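PDB 2J4D: cryptochrome DASH, chloroplastic/mitochondrial from Arabidopsis thaliana, which binds FAD and a methenyltetrahydrofolate light antenna, repairs cyclobutane pyrimidine dimers in single-stranded DNA, and may also serve as a photoreceptor. Local coordinates for residues Y373-A378 against R394-S399; K381-S384 against F388-N391; S390-Q395 against R446-P451. All blocks are in the same frame, centred on the assembly; numbering follows the deposited sequence.

Contact 1 of 3, residues Y373-A378 against R394-S399. With FAD (flavin-adenine dinucleotide), chain C.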
# COMPACT_ATOMS: atom_id res chain seq x y z
N TYR A 373 -17.22 -20.25 10.07
CA TYR A 373 -16.02 -20.38 10.89
C TYR A 373 -15.69 -18.98 11.37
O TYR A 373 -15.27 -18.13 10.58
CB TYR A 373 -14.89 -20.95 10.05
CG TYR A 373 -15.16 -22.36 9.62
CD1 TYR A 373 -14.96 -23.43 10.49
CD2 TYR A 373 -15.64 -22.64 8.34
CE1 TYR A 373 -15.22 -24.73 10.10
CE2 TYR A 373 -15.92 -23.94 7.95
CZ TYR A 373 -15.70 -24.99 8.83
OH TYR A 373 -15.96 -26.28 8.45
N PRO A 374 -15.87 -18.72 12.67
CA PRO A 374 -15.60 -17.40 13.25
C PRO A 374 -14.26 -16.77 12.86
O PRO A 374 -14.22 -15.60 12.48
CB PRO A 374 -15.72 -17.66 14.75
CG PRO A 374 -16.81 -18.71 14.80
CD PRO A 374 -16.36 -19.65 13.70
N LEU A 375 -13.18 -17.53 12.95
CA LEU A 375 -11.87 -16.98 12.60
C LEU A 375 -11.87 -16.39 11.19
O LEU A 375 -11.37 -15.29 10.97
CB LEU A 375 -10.79 -18.06 12.71
CG LEU A 375 -9.36 -17.55 12.52
CD1 LEU A 375 -9.10 -16.38 13.46
CD2 LEU A 375 -8.37 -18.68 12.79
N ILE A 376 -12.45 -17.13 10.25
CA ILE A 376 -12.53 -16.66 8.86
C ILE A 376 -13.46 -15.46 8.74
O ILE A 376 -13.07 -14.40 8.25
CB ILE A 376 -13.06 -17.76 7.91
CG1 ILE A 376 -12.19 -19.02 8.00
CG2 ILE A 376 -13.11 -17.22 6.47
CD1 ILE A 376 -10.70 -18.78 7.74
N ASP A 377 -14.70 -15.63 9.20
CA ASP A 377 -15.71 -14.59 9.10
C ASP A 377 -15.34 -13.26 9.73
O ASP A 377 -15.59 -12.20 9.15
CB ASP A 377 -17.05 -15.07 9.67
CG ASP A 377 -17.61 -16.27 8.91
OD1 ASP A 377 -17.28 -16.42 7.71
OD2 ASP A 377 -18.38 -17.06 9.51
N ALA A 378 -14.74 -13.31 10.92
CA ALA A 378 -14.33 -12.09 11.60
C ALA A 378 -13.33 -11.33 10.74
O ALA A 378 -13.41 -10.11 10.61
CB ALA A 378 -13.71 -12.43 12.96
N ARG A 394 -4.80 -12.43 6.91
CA ARG A 394 -4.71 -12.57 5.46
C ARG A 394 -4.15 -13.93 5.06
O ARG A 394 -4.62 -14.54 4.10
CB ARG A 394 -3.82 -11.47 4.87
CG ARG A 394 -4.30 -10.07 5.15
CD ARG A 394 -3.46 -9.00 4.41
NE ARG A 394 -3.54 -7.72 5.10
CZ ARG A 394 -3.29 -6.54 4.54
NH1 ARG A 394 -2.95 -6.46 3.26
NH2 ARG A 394 -3.36 -5.43 5.27
N GLN A 395 -3.15 -14.41 5.79
CA GLN A 395 -2.58 -15.71 5.47
C GLN A 395 -3.63 -16.81 5.70
O GLN A 395 -3.76 -17.74 4.91
CB GLN A 395 -1.36 -15.99 6.35
CG GLN A 395 -0.21 -15.00 6.18
CD GLN A 395 1.01 -15.42 6.96
OE1 GLN A 395 1.70 -16.37 6.59
NE2 GLN A 395 1.28 -14.72 8.05
N ILE A 396 -4.37 -16.69 6.80
CA ILE A 396 -5.40 -17.67 7.14
C ILE A 396 -6.55 -17.70 6.13
O ILE A 396 -6.88 -18.76 5.60
CB ILE A 396 -5.95 -17.41 8.56
CG1 ILE A 396 -4.82 -17.57 9.59
CG2 ILE A 396 -7.08 -18.38 8.87
CD1 ILE A 396 -5.20 -17.13 10.98
N VAL A 397 -7.16 -16.54 5.85
CA VAL A 397 -8.28 -16.52 4.92
C VAL A 397 -7.86 -16.95 3.52
O VAL A 397 -8.67 -17.49 2.76
CB VAL A 397 -8.99 -15.13 4.85
CG1 VAL A 397 -9.52 -14.78 6.22
CG2 VAL A 397 -8.04 -14.04 4.34
N CYS A 398 -6.60 -16.72 3.18
CA CYS A 398 -6.08 -17.12 1.87
C CYS A 398 -6.04 -18.65 1.80
O CYS A 398 -6.49 -19.27 0.83
CB CYS A 398 -4.67 -16.55 1.65
SG CYS A 398 -3.76 -17.35 0.30
N SER A 399 -5.48 -19.26 2.83
CA SER A 399 -5.39 -20.72 2.88
C SER A 399 -6.79 -21.33 2.85
O SER A 399 -7.05 -22.30 2.14
CB SER A 399 -4.67 -21.16 4.16
OG SER A 399 -4.56 -22.58 4.21
PA FAD C . 3.80 -4.74 9.77
O1A FAD C . 3.84 -3.58 10.67
O2A FAD C . 3.91 -6.11 10.32
O5B FAD C . 4.94 -4.60 8.64
C5B FAD C . 5.53 -3.32 8.34
C4B FAD C . 5.51 -3.13 6.82
O4B FAD C . 6.25 -4.20 6.23
C3B FAD C . 4.13 -3.17 6.18
O3B FAD C . 3.43 -1.95 6.30
C2B FAD C . 4.49 -3.56 4.77
O2B FAD C . 4.79 -2.49 3.91
C1B FAD C . 5.65 -4.55 4.97
N9A FAD C . 5.27 -5.98 5.02
C8A FAD C . 5.05 -6.76 6.14
N7A FAD C . 4.73 -8.01 5.83
C5A FAD C . 4.74 -8.05 4.45
C6A FAD C . 4.47 -9.09 3.53
N6A FAD C . 4.16 -10.33 3.87
N1A FAD C . 4.57 -8.78 2.19
C2A FAD C . 4.89 -7.51 1.79
N3A FAD C . 5.16 -6.47 2.61
C4A FAD C . 5.05 -6.79 3.93
N1 FAD C . 0.66 -5.82 1.96
C2 FAD C . 0.50 -4.65 1.24
O2 FAD C . 1.18 -3.67 1.47
N3 FAD C . -0.47 -4.63 0.22
C4 FAD C . -1.29 -5.71 -0.10
O4 FAD C . -2.13 -5.62 -1.01
C4X FAD C . -1.12 -6.90 0.65
N5 FAD C . -1.90 -8.03 0.39
C5X FAD C . -1.66 -9.24 1.06
C6 FAD C . -2.36 -10.40 0.71
C7 FAD C . -2.13 -11.63 1.37
C7M FAD C . -2.92 -12.85 0.95
C8 FAD C . -1.15 -11.68 2.42
C8M FAD C . -0.84 -12.96 3.18
C9 FAD C . -0.44 -10.52 2.77
C9A FAD C . -0.67 -9.28 2.11
N10 FAD C . 0.04 -8.09 2.44
C10 FAD C . -0.13 -6.91 1.68
C1' FAD C . 1.24 -8.15 3.34
C2' FAD C . 1.00 -7.91 4.84
O2' FAD C . -0.05 -8.74 5.30
C3' FAD C . 0.64 -6.44 5.08
O3' FAD C . 1.67 -5.58 4.55
C4' FAD C . 0.48 -6.06 6.56
O4' FAD C . -0.58 -6.80 7.16
C5' FAD C . 0.19 -4.56 6.65
O5' FAD C . 0.06 -4.18 8.02
P FAD C . 1.21 -3.56 8.91
O1P FAD C . 1.60 -2.32 8.23
O2P FAD C . 0.70 -3.39 10.30
O3P FAD C . 2.36 -4.65 9.04
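Ile376 reaches Ile396 with a side chain bent at chi2 (-55°), its CG1 anti to the carbonyl carbon (chi1 -57°), which brings its CD1 methyl across to 3.8 Å from Ile396 CG2. This is helix-on-helix packing inside the FAD-binding domain of the photolyase/cryptochrome fold. Helices 374-386 and 391-404 meet here with their local axes 9.7 Å apart and crossed at -111°, a steep crossing with a small shared patch. Four buried aliphatic side chains make it up. Ile396, whose CB points at the opposing helix, uses two branches: CG2 lies against both Ile376 and Leu375, while CD1 sits 4.0 Å from Leu375 CD2, the two side chains crossing at about a right angle. A looser touch is added where Val397 CG1 stands 4.1 Å from Ile376 O. Helix 450-457 closes one flank, with Ile450 on Ile376 and Gln453 on both Leu375 and Ile396.

The same turn of helix 391-404 also serves the cofactor. Gln395 CG packs 3.7 Å from the flavin methyl C8M. Arg394 runs out extended, salt-bridged through NH2 to Asp422; ribityl C3' of FAD lies over the centre of one guanidinium face, flavin N5 lies in the guanidinium plane at its edge, and NH1 comes to 3.2 Å from C4X of the isoalloxazine.

Contact 2 of 3, residues K381-S384 against F388-N391. With FAD (flavin-adenine dinucleotide), chain C.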
# COMPACT_ATOMS: atom_id res chain seq x y z
N LYS A 381 -15.02 -9.82 7.71
CA LYS A 381 -15.87 -8.70 8.09
C LYS A 381 -14.97 -7.50 8.40
O LYS A 381 -15.30 -6.36 8.06
CB LYS A 381 -16.72 -9.06 9.32
CG LYS A 381 -17.84 -8.06 9.61
CD LYS A 381 -18.74 -8.53 10.75
CE LYS A 381 -19.47 -9.85 10.41
NZ LYS A 381 -20.44 -9.74 9.27
N GLU A 382 -13.82 -7.75 9.03
CA GLU A 382 -12.90 -6.65 9.33
C GLU A 382 -12.51 -5.97 8.02
O GLU A 382 -12.51 -4.74 7.91
CB GLU A 382 -11.63 -7.17 10.03
CG GLU A 382 -10.65 -6.04 10.37
CD GLU A 382 -9.36 -6.51 11.03
OE1 GLU A 382 -9.29 -7.67 11.46
OE2 GLU A 382 -8.42 -5.69 11.12
N LEU A 383 -12.20 -6.79 7.03
CA LEU A 383 -11.80 -6.30 5.71
C LEU A 383 -12.85 -5.43 5.02
O LEU A 383 -12.55 -4.32 4.59
CB LEU A 383 -11.46 -7.48 4.81
CG LEU A 383 -11.13 -7.12 3.36
CD1 LEU A 383 -9.86 -6.25 3.31
CD2 LEU A 383 -10.93 -8.40 2.57
N SER A 384 -14.08 -5.93 4.90
CA SER A 384 -15.11 -5.15 4.22
C SER A 384 -15.56 -3.91 5.01
O SER A 384 -16.07 -2.96 4.44
CB SER A 384 -16.32 -6.03 3.89
OG SER A 384 -16.86 -6.62 5.05
N PHE A 388 -8.86 -3.11 5.97
CA PHE A 388 -7.60 -3.63 6.50
C PHE A 388 -7.82 -5.01 7.11
O PHE A 388 -8.94 -5.35 7.51
CB PHE A 388 -7.05 -2.68 7.58
CG PHE A 388 -5.68 -3.07 8.09
CD1 PHE A 388 -4.53 -2.64 7.45
CD2 PHE A 388 -5.55 -3.89 9.21
CE1 PHE A 388 -3.26 -3.01 7.90
CE2 PHE A 388 -4.27 -4.28 9.68
CZ PHE A 388 -3.13 -3.83 9.01
N MET A 389 -6.76 -5.81 7.15
CA MET A 389 -6.80 -7.14 7.77
C MET A 389 -5.38 -7.39 8.25
O MET A 389 -4.42 -7.01 7.57
CB MET A 389 -7.21 -8.22 6.76
CG MET A 389 -7.43 -9.60 7.42
SD MET A 389 -7.76 -10.95 6.27
CE MET A 389 -9.21 -10.32 5.37
N SER A 390 -5.24 -8.02 9.42
CA SER A 390 -3.91 -8.31 9.96
C SER A 390 -3.20 -9.28 9.02
O SER A 390 -3.85 -10.03 8.29
CB SER A 390 -4.00 -8.95 11.35
OG SER A 390 -4.56 -10.25 11.27
N ASN A 391 -1.87 -9.27 9.06
CA ASN A 391 -1.10 -10.17 8.22
C ASN A 391 -1.46 -11.63 8.53
O ASN A 391 -1.59 -12.45 7.63
CB ASN A 391 0.40 -9.95 8.46
CG ASN A 391 1.26 -10.92 7.66
OD1 ASN A 391 1.18 -10.97 6.43
ND2 ASN A 391 2.07 -11.70 8.36
PA FAD C . 3.80 -4.74 9.77
O1A FAD C . 3.84 -3.58 10.67
O2A FAD C . 3.91 -6.11 10.32
O5B FAD C . 4.94 -4.60 8.64
C5B FAD C . 5.53 -3.32 8.34
C4B FAD C . 5.51 -3.13 6.82
O4B FAD C . 6.25 -4.20 6.23
C3B FAD C . 4.13 -3.17 6.18
O3B FAD C . 3.43 -1.95 6.30
C2B FAD C . 4.49 -3.56 4.77
O2B FAD C . 4.79 -2.49 3.91
C1B FAD C . 5.65 -4.55 4.97
N9A FAD C . 5.27 -5.98 5.02
C8A FAD C . 5.05 -6.76 6.14
N7A FAD C . 4.73 -8.01 5.83
C5A FAD C . 4.74 -8.05 4.45
C6A FAD C . 4.47 -9.09 3.53
N6A FAD C . 4.16 -10.33 3.87
N1A FAD C . 4.57 -8.78 2.19
C2A FAD C . 4.89 -7.51 1.79
N3A FAD C . 5.16 -6.47 2.61
C4A FAD C . 5.05 -6.79 3.93
N1 FAD C . 0.66 -5.82 1.96
C2 FAD C . 0.50 -4.65 1.24
O2 FAD C . 1.18 -3.67 1.47
N3 FAD C . -0.47 -4.63 0.22
C4 FAD C . -1.29 -5.71 -0.10
O4 FAD C . -2.13 -5.62 -1.01
C4X FAD C . -1.12 -6.90 0.65
N5 FAD C . -1.90 -8.03 0.39
C5X FAD C . -1.66 -9.24 1.06
C6 FAD C . -2.36 -10.40 0.71
C7 FAD C . -2.13 -11.63 1.37
C7M FAD C . -2.92 -12.85 0.95
C8 FAD C . -1.15 -11.68 2.42
C8M FAD C . -0.84 -12.96 3.18
C9 FAD C . -0.44 -10.52 2.77
C9A FAD C . -0.67 -9.28 2.11
N10 FAD C . 0.04 -8.09 2.44
C10 FAD C . -0.13 -6.91 1.68
C1' FAD C . 1.24 -8.15 3.34
C2' FAD C . 1.00 -7.91 4.84
O2' FAD C . -0.05 -8.74 5.30
C3' FAD C . 0.64 -6.44 5.08
O3' FAD C . 1.67 -5.58 4.55
C4' FAD C . 0.48 -6.06 6.56
O4' FAD C . -0.58 -6.80 7.16
C5' FAD C . 0.19 -4.56 6.65
O5' FAD C . 0.06 -4.18 8.02
P FAD C . 1.21 -3.56 8.91
O1P FAD C . 1.60 -2.32 8.23
O2P FAD C . 0.70 -3.39 10.30
O3P FAD C . 2.36 -4.65 9.04
O HOH W 1 -7.25 -9.21 11.15
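Glu382 lays its methylene CG 3.4 Å from the backbone oxygen Phe388 O, in a helix-loop-helix connection where the last turns of helix 374-386 receive the short loop leading to helix 391-404. The next residue holds the same oxygen: Leu383 CA offers its hydrogen to Phe388 O in a C-H...O contact of 3.5 Å, 141° at the hydrogen. Side by side and pointing the same way, Glu382 and Phe388 bring carboxylate oxygen OE2 into the ring plane at its edge, with the two planes 41° apart. Met389, next in the chain, bends at chi3, which turns its CE methyl back onto the helix, 3.7 Å from Leu383 CB.

A water forms the polar link. Ser390 N donates to it at 2.9 Å, and it can in turn donate to Glu382 OE1 at 2.6 Å, an oxygen that is also hydrogen-bonded to Tyr463 OH. Cut back to an alanine here, the Glu382 side chain would probably leave this water and the Tyr463 hydroxyl without their shared carboxylate partner and open a gap along the edge of the Phe388 ring.

Farther out, helix 409-419 backs the apolar side, with Trp415, Phe416 and Cys419 against Leu383 and Phe416 also against Met389, while Met246 of strand 245-248 touches both Glu382 and Phe388. Phe388 forms a cation-pi pair with Arg394. Phe388 chi1 of -175° sends the ring on to the cofactor, where CZ stands 3.4 Å from FAD O5'.

Contact 3 of 3, residues S390-Q395 against R446-P451. With FAD (flavin-adenine dinucleotide), chain C.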
# COMPACT_ATOMS: atom_id res chain seq x y z
N SER A 390 -5.24 -8.02 9.42
CA SER A 390 -3.91 -8.31 9.96
C SER A 390 -3.20 -9.28 9.02
O SER A 390 -3.85 -10.03 8.29
CB SER A 390 -4.00 -8.95 11.35
OG SER A 390 -4.56 -10.25 11.27
N ASN A 391 -1.87 -9.27 9.06
CA ASN A 391 -1.10 -10.17 8.22
C ASN A 391 -1.46 -11.63 8.53
O ASN A 391 -1.59 -12.45 7.63
CB ASN A 391 0.40 -9.95 8.46
CG ASN A 391 1.26 -10.92 7.66
OD1 ASN A 391 1.18 -10.97 6.43
ND2 ASN A 391 2.07 -11.70 8.36
N ARG A 392 -1.63 -11.94 9.81
CA ARG A 392 -1.99 -13.30 10.22
C ARG A 392 -3.34 -13.67 9.61
O ARG A 392 -3.51 -14.75 9.07
CB ARG A 392 -2.04 -13.37 11.76
CG ARG A 392 -2.58 -14.67 12.35
CD ARG A 392 -1.81 -15.89 11.87
NE ARG A 392 -0.36 -15.66 11.90
CZ ARG A 392 0.54 -16.58 11.58
NH1 ARG A 392 0.15 -17.79 11.20
NH2 ARG A 392 1.84 -16.28 11.61
N GLY A 393 -4.30 -12.75 9.68
CA GLY A 393 -5.61 -13.02 9.12
C GLY A 393 -5.58 -13.25 7.62
O GLY A 393 -6.25 -14.15 7.11
N ARG A 394 -4.80 -12.43 6.91
CA ARG A 394 -4.71 -12.57 5.46
C ARG A 394 -4.15 -13.93 5.06
O ARG A 394 -4.62 -14.54 4.10
CB ARG A 394 -3.82 -11.47 4.87
CG ARG A 394 -4.30 -10.07 5.15
CD ARG A 394 -3.46 -9.00 4.41
NE ARG A 394 -3.54 -7.72 5.10
CZ ARG A 394 -3.29 -6.54 4.54
NH1 ARG A 394 -2.95 -6.46 3.26
NH2 ARG A 394 -3.36 -5.43 5.27
N GLN A 395 -3.15 -14.41 5.79
CA GLN A 395 -2.58 -15.71 5.47
C GLN A 395 -3.63 -16.81 5.70
O GLN A 395 -3.76 -17.74 4.91
CB GLN A 395 -1.36 -15.99 6.35
CG GLN A 395 -0.21 -15.00 6.18
CD GLN A 395 1.01 -15.42 6.96
OE1 GLN A 395 1.70 -16.37 6.59
NE2 GLN A 395 1.28 -14.72 8.05
N ARG A 446 1.98 -23.95 2.43
CA ARG A 446 1.43 -24.51 3.64
C ARG A 446 -0.06 -24.39 3.86
O ARG A 446 -0.73 -23.53 3.28
CB ARG A 446 2.16 -23.94 4.86
CG ARG A 446 2.18 -22.44 4.91
CD ARG A 446 2.77 -21.98 6.23
NE ARG A 446 2.13 -22.68 7.34
CZ ARG A 446 2.26 -22.35 8.62
NH1 ARG A 446 3.01 -21.31 8.97
NH2 ARG A 446 1.64 -23.06 9.56
N TYR A 447 -0.58 -25.29 4.68
CA TYR A 447 -1.99 -25.30 5.01
C TYR A 447 -2.14 -24.75 6.43
O TYR A 447 -1.45 -25.20 7.35
CB TYR A 447 -2.53 -26.73 4.97
CG TYR A 447 -3.96 -26.83 5.45
CD1 TYR A 447 -5.03 -26.69 4.56
CD2 TYR A 447 -4.26 -27.01 6.80
CE1 TYR A 447 -6.34 -26.72 5.00
CE2 TYR A 447 -5.57 -27.04 7.25
CZ TYR A 447 -6.61 -26.90 6.35
OH TYR A 447 -7.91 -26.94 6.79
N PHE A 448 -3.03 -23.78 6.61
CA PHE A 448 -3.25 -23.22 7.93
C PHE A 448 -4.46 -23.90 8.58
O PHE A 448 -5.58 -23.84 8.05
CB PHE A 448 -3.49 -21.71 7.85
CG PHE A 448 -2.25 -20.92 7.51
CD1 PHE A 448 -1.66 -21.03 6.26
CD2 PHE A 448 -1.67 -20.08 8.45
CE1 PHE A 448 -0.51 -20.31 5.94
CE2 PHE A 448 -0.52 -19.35 8.14
CZ PHE A 448 0.06 -19.46 6.89
N SER A 449 -4.23 -24.56 9.70
CA SER A 449 -5.29 -25.23 10.43
C SER A 449 -6.08 -24.18 11.19
O SER A 449 -5.55 -23.52 12.07
CB SER A 449 -4.69 -26.23 11.43
OG SER A 449 -5.68 -26.71 12.32
N ILE A 450 -7.35 -24.02 10.84
CA ILE A 450 -8.19 -23.03 11.50
C ILE A 450 -8.24 -23.21 13.02
O ILE A 450 -8.10 -22.23 13.76
CB ILE A 450 -9.63 -23.02 10.92
CG1 ILE A 450 -9.68 -22.12 9.68
CG2 ILE A 450 -10.62 -22.51 11.95
CD1 ILE A 450 -8.66 -22.45 8.62
N PRO A 451 -8.42 -24.45 13.50
CA PRO A 451 -8.46 -24.64 14.95
C PRO A 451 -7.16 -24.24 15.64
O PRO A 451 -7.19 -23.57 16.67
CB PRO A 451 -8.75 -26.14 15.08
CG PRO A 451 -8.11 -26.72 13.87
CD PRO A 451 -8.52 -25.73 12.79
PA FAD C . 3.80 -4.74 9.77
O1A FAD C . 3.84 -3.58 10.67
O2A FAD C . 3.91 -6.11 10.32
O5B FAD C . 4.94 -4.60 8.64
C5B FAD C . 5.53 -3.32 8.34
C4B FAD C . 5.51 -3.13 6.82
O4B FAD C . 6.25 -4.20 6.23
C3B FAD C . 4.13 -3.17 6.18
O3B FAD C . 3.43 -1.95 6.30
C2B FAD C . 4.49 -3.56 4.77
O2B FAD C . 4.79 -2.49 3.91
C1B FAD C . 5.65 -4.55 4.97
N9A FAD C . 5.27 -5.98 5.02
C8A FAD C . 5.05 -6.76 6.14
N7A FAD C . 4.73 -8.01 5.83
C5A FAD C . 4.74 -8.05 4.45
C6A FAD C . 4.47 -9.09 3.53
N6A FAD C . 4.16 -10.33 3.87
N1A FAD C . 4.57 -8.78 2.19
C2A FAD C . 4.89 -7.51 1.79
N3A FAD C . 5.16 -6.47 2.61
C4A FAD C . 5.05 -6.79 3.93
N1 FAD C . 0.66 -5.82 1.96
C2 FAD C . 0.50 -4.65 1.24
O2 FAD C . 1.18 -3.67 1.47
N3 FAD C . -0.47 -4.63 0.22
C4 FAD C . -1.29 -5.71 -0.10
O4 FAD C . -2.13 -5.62 -1.01
C4X FAD C . -1.12 -6.90 0.65
N5 FAD C . -1.90 -8.03 0.39
C5X FAD C . -1.66 -9.24 1.06
C6 FAD C . -2.36 -10.40 0.71
C7 FAD C . -2.13 -11.63 1.37
C7M FAD C . -2.92 -12.85 0.95
C8 FAD C . -1.15 -11.68 2.42
C8M FAD C . -0.84 -12.96 3.18
C9 FAD C . -0.44 -10.52 2.77
C9A FAD C . -0.67 -9.28 2.11
N10 FAD C . 0.04 -8.09 2.44
C10 FAD C . -0.13 -6.91 1.68
C1' FAD C . 1.24 -8.15 3.34
C2' FAD C . 1.00 -7.91 4.84
O2' FAD C . -0.05 -8.74 5.30
C3' FAD C . 0.64 -6.44 5.08
O3' FAD C . 1.67 -5.58 4.55
C4' FAD C . 0.48 -6.06 6.56
O4' FAD C . -0.58 -6.80 7.16
C5' FAD C . 0.19 -4.56 6.65
O5' FAD C . 0.06 -4.18 8.02
P FAD C . 1.21 -3.56 8.91
O1P FAD C . 1.60 -2.32 8.23
O2P FAD C . 0.70 -3.39 10.30
O3P FAD C . 2.36 -4.65 9.04
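Arg392 NH1 donates a hydrogen bond to Gln453 OE1 while lying in the plane of the Phe448 ring at its edge, 3.5 Å from CE2. Bends at chi2 and chi3 turn the guanidinium toward Gln395 and the Phe448 ring, and the guanidinium plane is inclined 55° to that of the ring. Because NH1 meets the ring at its rim, the touch is packing; Arg392 makes a cation-pi contact with Tyr457.

Phe448 is enclosed on several sides. Gln395 meets it with two parts of its side chain, CB at 3.8 Å and OE1 at 3.5 Å from CZ, its amide standing 71° to the ring plane. The backbone oxygen Gln395 O lies over one ring face, toward the rim, and Arg446 NE lies 3.7 Å above the opposite one. In this way the loop ahead of helix 450-457 is docked, within the FAD-binding domain, onto the first turns of helix 391-404. The docking is reinforced where Phe448 N bonds to Ser399 OG. Arg392 corresponds to an ATP-binding position inferred by similarity. Its NH1 is 5.1 Å from Arg446 NH1, a proximity of like charges in which the Arg392 group has Gln453 OE1 as an acceptor.

The start of the helix is fixed by Ser390, an N-cap whose OG accepts from Gly393 N at 3.0 Å and 155°.

Overall arrangement
All three contacts lie in the FAD-binding domain on one side of the chain's centre, and all touch the cofactor. Contacts 1 and 2 are buried and share helix 374-386, contact 2 being nested in the loop that contact 1 closes; contact 3, partly exposed, shares helix 391-404 with contact 1 and joins it to a segment some fifty residues on. The chemistry follows the place: purely aliphatic in contact 1, aliphatic with a carboxylate and a bridging water in contact 2, an aromatic ring among arginine and glutamine side chains in contact 3. Arg394 NE bonding to Met389 O ties contacts 1 and 2, and Leu375 packing on Ile450 ties contacts 1 and 3.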